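PDB 3H9P: putative triphosphoribosyl-dephospho-coA synthase from Archaeoglobus fulgidus DSM 4304, which is of unknown function but may bind ATP and make triphosphoribosyl-dephospho-CoA. Local coordinates for residues A[155-160]-A[233-238]; A[162-167]-A[241-246]. One frame throughout, in Å; residues are numbered along the deposited sequence.

Contact 1. Residues A[155-160]-A[233-238]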
loop_
_atom_site.group_PDB
_atom_site.type_symbol
_atom_site.label_atom_id
_atom_site.label_comp_id
_atom_site.label_asym_id
_atom_site.label_seq_id
_atom_site.Cartn_x
_atom_site.Cartn_y
_atom_site.Cartn_z
ATOM N N LYS A 155 2.982 -16.493 12.573
ATOM C CA LYS A 155 2.481 -17.798 12.108
ATOM C C LYS A 155 3.243 -18.390 10.898
ATOM O O LYS A 155 3.502 -19.584 10.864
ATOM C CB LYS A 155 0.988 -17.745 11.864
ATOM C CG LYS A 155 0.194 -17.838 13.185
ATOM C CD LYS A 155 -1.159 -17.129 13.099
ATOM C CE LYS A 155 -2.196 -17.896 12.280
ATOM N NZ LYS A 155 -3.418 -17.044 11.960
ATOM N N ILE A 156 3.615 -17.579 9.925
ATOM C CA ILE A 156 4.426 -18.095 8.826
ATOM C C ILE A 156 5.820 -18.579 9.271
ATOM O O ILE A 156 6.272 -19.642 8.880
ATOM C CB ILE A 156 4.520 -17.065 7.687
ATOM C CG1 ILE A 156 3.095 -16.779 7.172
ATOM C CG2 ILE A 156 5.392 -17.595 6.571
ATOM C CD1 ILE A 156 2.887 -15.394 6.457
ATOM N N SER A 157 6.471 -17.837 10.144
ATOM C CA SER A 157 7.791 -18.190 10.602
ATOM C C SER A 157 7.827 -19.509 11.364
ATOM O O SER A 157 8.751 -20.308 11.188
ATOM C CB SER A 157 8.346 -17.050 11.481
ATOM O OG SER A 157 8.391 -15.858 10.706
ATOM N N ILE A 158 6.838 -19.703 12.225
ATOM C CA ILE A 158 6.633 -20.945 12.998
ATOM C C ILE A 158 6.398 -22.158 12.100
ATOM O O ILE A 158 7.019 -23.204 12.296
ATOM C CB ILE A 158 5.425 -20.805 13.982
ATOM C CG1 ILE A 158 5.784 -19.806 15.073
ATOM C CG2 ILE A 158 4.998 -22.180 14.608
ATOM C CD1 ILE A 158 4.584 -19.255 15.815
ATOM N N GLU A 159 5.539 -21.993 11.106
ATOM C CA GLU A 159 5.259 -23.039 10.113
ATOM C C GLU A 159 6.531 -23.356 9.328
ATOM O O GLU A 159 6.831 -24.523 9.073
ATOM C CB GLU A 159 4.105 -22.604 9.165
ATOM C CG GLU A 159 4.035 -23.378 7.866
ATOM C CD GLU A 159 3.232 -22.689 6.764
ATOM O OE1 GLU A 159 2.828 -21.491 6.905
ATOM O OE2 GLU A 159 3.009 -23.362 5.719
ATOM N N GLY A 160 7.278 -22.322 8.952
ATOM C CA GLY A 160 8.575 -22.516 8.318
ATOM C C GLY A 160 9.547 -23.237 9.264
ATOM O O GLY A 160 10.295 -24.138 8.820
ATOM N N ALA A 233 12.545 -14.693 1.144
ATOM C CA ALA A 233 13.832 -14.846 1.790
ATOM C C ALA A 233 13.814 -14.270 3.223
ATOM O O ALA A 233 14.364 -14.888 4.153
ATOM C CB ALA A 233 14.928 -14.189 0.950
ATOM N N ASP A 234 13.181 -13.118 3.408
ATOM C CA ASP A 234 12.971 -12.567 4.762
ATOM C C ASP A 234 12.347 -13.619 5.678
ATOM O O ASP A 234 12.876 -13.883 6.766
ATOM C CB ASP A 234 12.114 -11.276 4.746
ATOM C CG ASP A 234 12.849 -10.079 4.077
ATOM O OD1 ASP A 234 14.090 -10.133 3.994
ATOM O OD2 ASP A 234 12.214 -9.073 3.649
ATOM N N LEU A 235 11.254 -14.256 5.221
ATOM C CA LEU A 235 10.518 -15.224 6.037
ATOM C C LEU A 235 11.303 -16.505 6.220
ATOM O O LEU A 235 11.128 -17.239 7.207
ATOM C CB LEU A 235 9.165 -15.526 5.396
ATOM C CG LEU A 235 8.146 -14.380 5.509
ATOM C CD1 LEU A 235 7.082 -14.449 4.399
ATOM C CD2 LEU A 235 7.466 -14.352 6.869
ATOM N N THR A 236 12.189 -16.790 5.280
ATOM C CA THR A 236 13.007 -17.975 5.417
ATOM C C THR A 236 13.984 -17.761 6.595
ATOM O O THR A 236 14.252 -18.664 7.379
ATOM C CB THR A 236 13.709 -18.239 4.095
ATOM O OG1 THR A 236 12.694 -18.508 3.143
ATOM C CG2 THR A 236 14.696 -19.442 4.167
ATOM N N ALA A 237 14.463 -16.538 6.730
ATOM C CA ALA A 237 15.415 -16.198 7.766
ATOM C C ALA A 237 14.764 -16.202 9.118
ATOM O O ALA A 237 15.364 -16.659 10.075
ATOM C CB ALA A 237 16.051 -14.809 7.483
ATOM N N SER A 238 13.563 -15.658 9.229
ATOM C CA SER A 238 12.931 -15.627 10.541
ATOM C C SER A 238 12.584 -17.069 10.993
ATOM O O SER A 238 12.660 -17.376 12.187
ATOM C CB SER A 238 11.707 -14.714 10.538
ATOM O OG SER A 238 10.726 -15.185 9.651
#

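Contact 2. Residues A[162-167]-A[241-246]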
loop_
_atom_site.group_PDB
_atom_site.type_symbol
_atom_site.label_atom_id
_atom_site.label_comp_id
_atom_site.label_asym_id
_atom_site.label_seq_id
_atom_site.Cartn_x
_atom_site.Cartn_y
_atom_site.Cartn_z
ATOM N N LYS A 162 8.842 -25.361 11.782
ATOM C CA LYS A 162 8.405 -26.744 11.786
ATOM C C LYS A 162 8.809 -27.484 10.492
ATOM O O LYS A 162 9.188 -28.647 10.544
ATOM C CB LYS A 162 6.910 -26.803 12.007
ATOM C CG LYS A 162 6.447 -26.242 13.352
ATOM C CD LYS A 162 4.913 -26.372 13.482
ATOM C CE LYS A 162 4.462 -26.224 14.921
ATOM N NZ LYS A 162 3.040 -25.752 15.039
ATOM N N PHE A 163 8.760 -26.809 9.348
ATOM C CA PHE A 163 9.165 -27.422 8.093
ATOM C C PHE A 163 10.638 -27.863 8.177
ATOM O O PHE A 163 10.971 -29.023 7.891
ATOM C CB PHE A 163 8.945 -26.416 6.970
ATOM C CG PHE A 163 9.168 -26.953 5.563
ATOM C CD1 PHE A 163 8.098 -27.417 4.804
ATOM C CD2 PHE A 163 10.427 -26.893 4.975
ATOM C CE1 PHE A 163 8.282 -27.868 3.488
ATOM C CE2 PHE A 163 10.640 -27.346 3.672
ATOM C CZ PHE A 163 9.562 -27.826 2.913
ATOM N N LEU A 164 11.504 -26.931 8.582
ATOM C CA LEU A 164 12.950 -27.164 8.749
ATOM C C LEU A 164 13.237 -28.267 9.733
ATOM O O LEU A 164 14.027 -29.180 9.444
ATOM C CB LEU A 164 13.668 -25.893 9.216
ATOM C CG LEU A 164 13.793 -24.728 8.221
ATOM C CD1 LEU A 164 14.222 -23.422 8.940
ATOM C CD2 LEU A 164 14.709 -25.057 6.969
ATOM N N LEU A 165 12.600 -28.173 10.902
ATOM C CA LEU A 165 12.767 -29.171 11.934
ATOM C C LEU A 165 12.427 -30.574 11.442
ATOM O O LEU A 165 13.117 -31.505 11.816
ATOM C CB LEU A 165 11.966 -28.832 13.193
ATOM C CG LEU A 165 12.332 -27.574 13.997
ATOM C CD1 LEU A 165 11.499 -27.616 15.267
ATOM C CD2 LEU A 165 13.840 -27.487 14.312
ATOM N N SER A 166 11.397 -30.746 10.607
ATOM C CA SER A 166 11.109 -32.113 10.119
ATOM C C SER A 166 12.153 -32.586 9.136
ATOM O O SER A 166 12.274 -33.775 8.876
ATOM C CB SER A 166 9.693 -32.284 9.557
ATOM O OG SER A 166 9.451 -31.403 8.495
ATOM N N PHE A 167 12.955 -31.653 8.645
ATOM C CA PHE A 167 13.956 -31.963 7.638
ATOM C C PHE A 167 15.269 -32.442 8.222
ATOM O O PHE A 167 15.722 -33.534 7.895
ATOM C CB PHE A 167 14.222 -30.748 6.768
ATOM C CG PHE A 167 13.946 -30.969 5.335
ATOM C CD1 PHE A 167 12.773 -30.485 4.770
ATOM C CD2 PHE A 167 14.843 -31.670 4.546
ATOM C CE1 PHE A 167 12.498 -30.704 3.442
ATOM C CE2 PHE A 167 14.573 -31.897 3.207
ATOM C CZ PHE A 167 13.401 -31.410 2.660
ATOM N N PHE A 241 15.719 -18.684 12.370
ATOM C CA PHE A 241 15.901 -18.220 13.721
ATOM C C PHE A 241 15.035 -19.003 14.705
ATOM O O PHE A 241 15.524 -19.469 15.712
ATOM C CB PHE A 241 15.708 -16.705 13.911
ATOM C CG PHE A 241 15.975 -16.266 15.362
ATOM C CD1 PHE A 241 17.272 -16.130 15.835
ATOM C CD2 PHE A 241 14.931 -16.129 16.269
ATOM C CE1 PHE A 241 17.540 -15.805 17.183
ATOM C CE2 PHE A 241 15.176 -15.800 17.621
ATOM C CZ PHE A 241 16.489 -15.647 18.079
ATOM N N LEU A 242 13.747 -19.124 14.433
ATOM C CA LEU A 242 12.906 -19.948 15.321
ATOM C C LEU A 242 13.352 -21.404 15.414
ATOM O O LEU A 242 13.412 -21.964 16.516
ATOM C CB LEU A 242 11.422 -19.845 14.956
ATOM C CG LEU A 242 10.887 -18.419 15.126
ATOM C CD1 LEU A 242 9.442 -18.234 14.616
ATOM C CD2 LEU A 242 11.018 -17.985 16.604
ATOM N N ALA A 243 13.715 -22.012 14.286
ATOM C CA ALA A 243 14.112 -23.427 14.318
ATOM C C ALA A 243 15.376 -23.641 15.170
ATOM O O ALA A 243 15.506 -24.672 15.888
ATOM C CB ALA A 243 14.289 -23.985 12.890
ATOM N N LEU A 244 16.301 -22.675 15.062
ATOM C CA LEU A 244 17.546 -22.655 15.872
ATOM C C LEU A 244 17.253 -22.596 17.354
ATOM O O LEU A 244 17.865 -23.327 18.154
ATOM C CB LEU A 244 18.423 -21.452 15.526
ATOM C CG LEU A 244 19.076 -21.465 14.142
ATOM C CD1 LEU A 244 19.839 -20.194 13.938
ATOM C CD2 LEU A 244 19.993 -22.697 13.968
ATOM N N ALA A 245 16.311 -21.736 17.722
ATOM C CA ALA A 245 15.991 -21.586 19.117
ATOM C C ALA A 245 15.295 -22.812 19.626
ATOM O O ALA A 245 15.459 -23.167 20.776
ATOM C CB ALA A 245 15.145 -20.366 19.361
ATOM N N GLU A 246 14.526 -23.470 18.764
ATOM C CA GLU A 246 13.774 -24.664 19.183
ATOM C C GLU A 246 14.720 -25.859 19.409
ATOM O O GLU A 246 14.556 -26.647 20.332
ATOM C CB GLU A 246 12.685 -24.995 18.147
ATOM C CG GLU A 246 11.718 -26.122 18.555
ATOM C CD GLU A 246 10.967 -25.870 19.879
ATOM O OE1 GLU A 246 10.729 -24.710 20.273
ATOM O OE2 GLU A 246 10.592 -26.866 20.524
#

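Contact 1. Residues A[155-160]-A[233-238]
L235 and I156 meet where helix 230-246 passes over helix 155-167, a buried helix-helix packing inside an all-helical fold. The axes of segments 155-160 and 233-238 come within 8.6 Å, their N-to-C directions 64° apart, which is close for helices and suits an interface built partly of small residues. Along 233-238, L235 is the first to reach across. Both L235 and I156 start out toward the opposite helix, and they cross obliquely, branch over branch: L235 CD2 lies 3.9 Å from I156 CG2 and 4.1 Å from I156 CB. L235 CG stands anti to its own carbonyl carbon (chi1 -72°), which directs the fork, and with it both methyls, at I156 CG2; L235 CD1 is 4.2 Å from I156 CG2. Branched aliphatic groups suit a buried place where most of the contact is with carbon; L235 also packs on L63 of helix 58-68 and on L145 of helix 145-151. One turn later comes S238, whose short side chain allows a tight approach: its CA is 5.7 Å from the CA of S157. S238 OG, set between the backbone N and the carbonyl carbon (chi1 62°), is hydrogen-bonded to S157 OG and also lies near L235 O of its own helix. S157 OG has a further hydrogen-bond partner in E149 OE1, so these buried hydroxyls are linked to one another and to a carboxylate. The two hydroxyl oxygens, S238 OG and S157 OG, stand just 2.6 Å apart, and S238 CB is 3.5 Å from S157 OG.

Contact 2. Residues A[162-167]-A[241-246]
L165 reaches from helix 155-167 to helix 230-246 and divides its two methyls between A243 and E246. Its CB starts out toward the other helix, and CG, anti to the carbonyl carbon (chi1 -65°), extends the stem to the fork. From there CD2 settles on A243, 3.8 Å from A243 CB and 3.6 Å from A243 O, a plain van der Waals approach to a carbonyl on the surface of the helix. CD1 takes the other way, 3.6 Å from E246 CG and 4.1 Å from E246 CB, the two side chains crossing at about a right angle. E246 thus offers its aliphatic stem to the leucine and keeps its charge elsewhere: CG is anti to the backbone N (chi1 -173°), the chain then bends at chi2 (58°), and the carboxylate turns away to hydrogen-bond through OE1 to M76 N, at the start of helix 76-88, where a negative charge would be expected to suit the helix dipole. A243 suits its place by being small. Its methyl is met by both leucines, with L164 CD1 4.0 Å from A243 CB, and A243 also touches A161 of helix 155-167. L164 itself is buried and goes on to pack on L177 of helix 171-182. Replacing L165 by an alanine removes both methyls, and is likely to open a gap between the helices, leaving the E246 stem without its apolar partner and the A243 methyl covered by L164 alone of the two leucines. With the segment axes 9.0 Å apart, the leucine fork over an alanine and the stem of a glutamate makes a partly buried helix-helix interface, of the kind on which an all-alpha fold is built.

Contacts 1 and 2 are two parts of one interface between helix 155-167 and helix 230-246, with their centres about 10 Å apart. Contact 1 lies deep, its centre about 7 Å from the centre of the chain, and uses polar groups as well as carbon; contact 2, its centre about 16 Å from it, relies on apolar packing and has an exposed margin. L242 ties them together: its CD1 lies 3.5 Å from S157 CB and 3.8 Å from I158 N, so a residue of 241-246 packs on 155-160, and it also touches A161 between the two pairs. Neither contact involves another chain of the assembly, and no catalytic residue has been assigned among those of either.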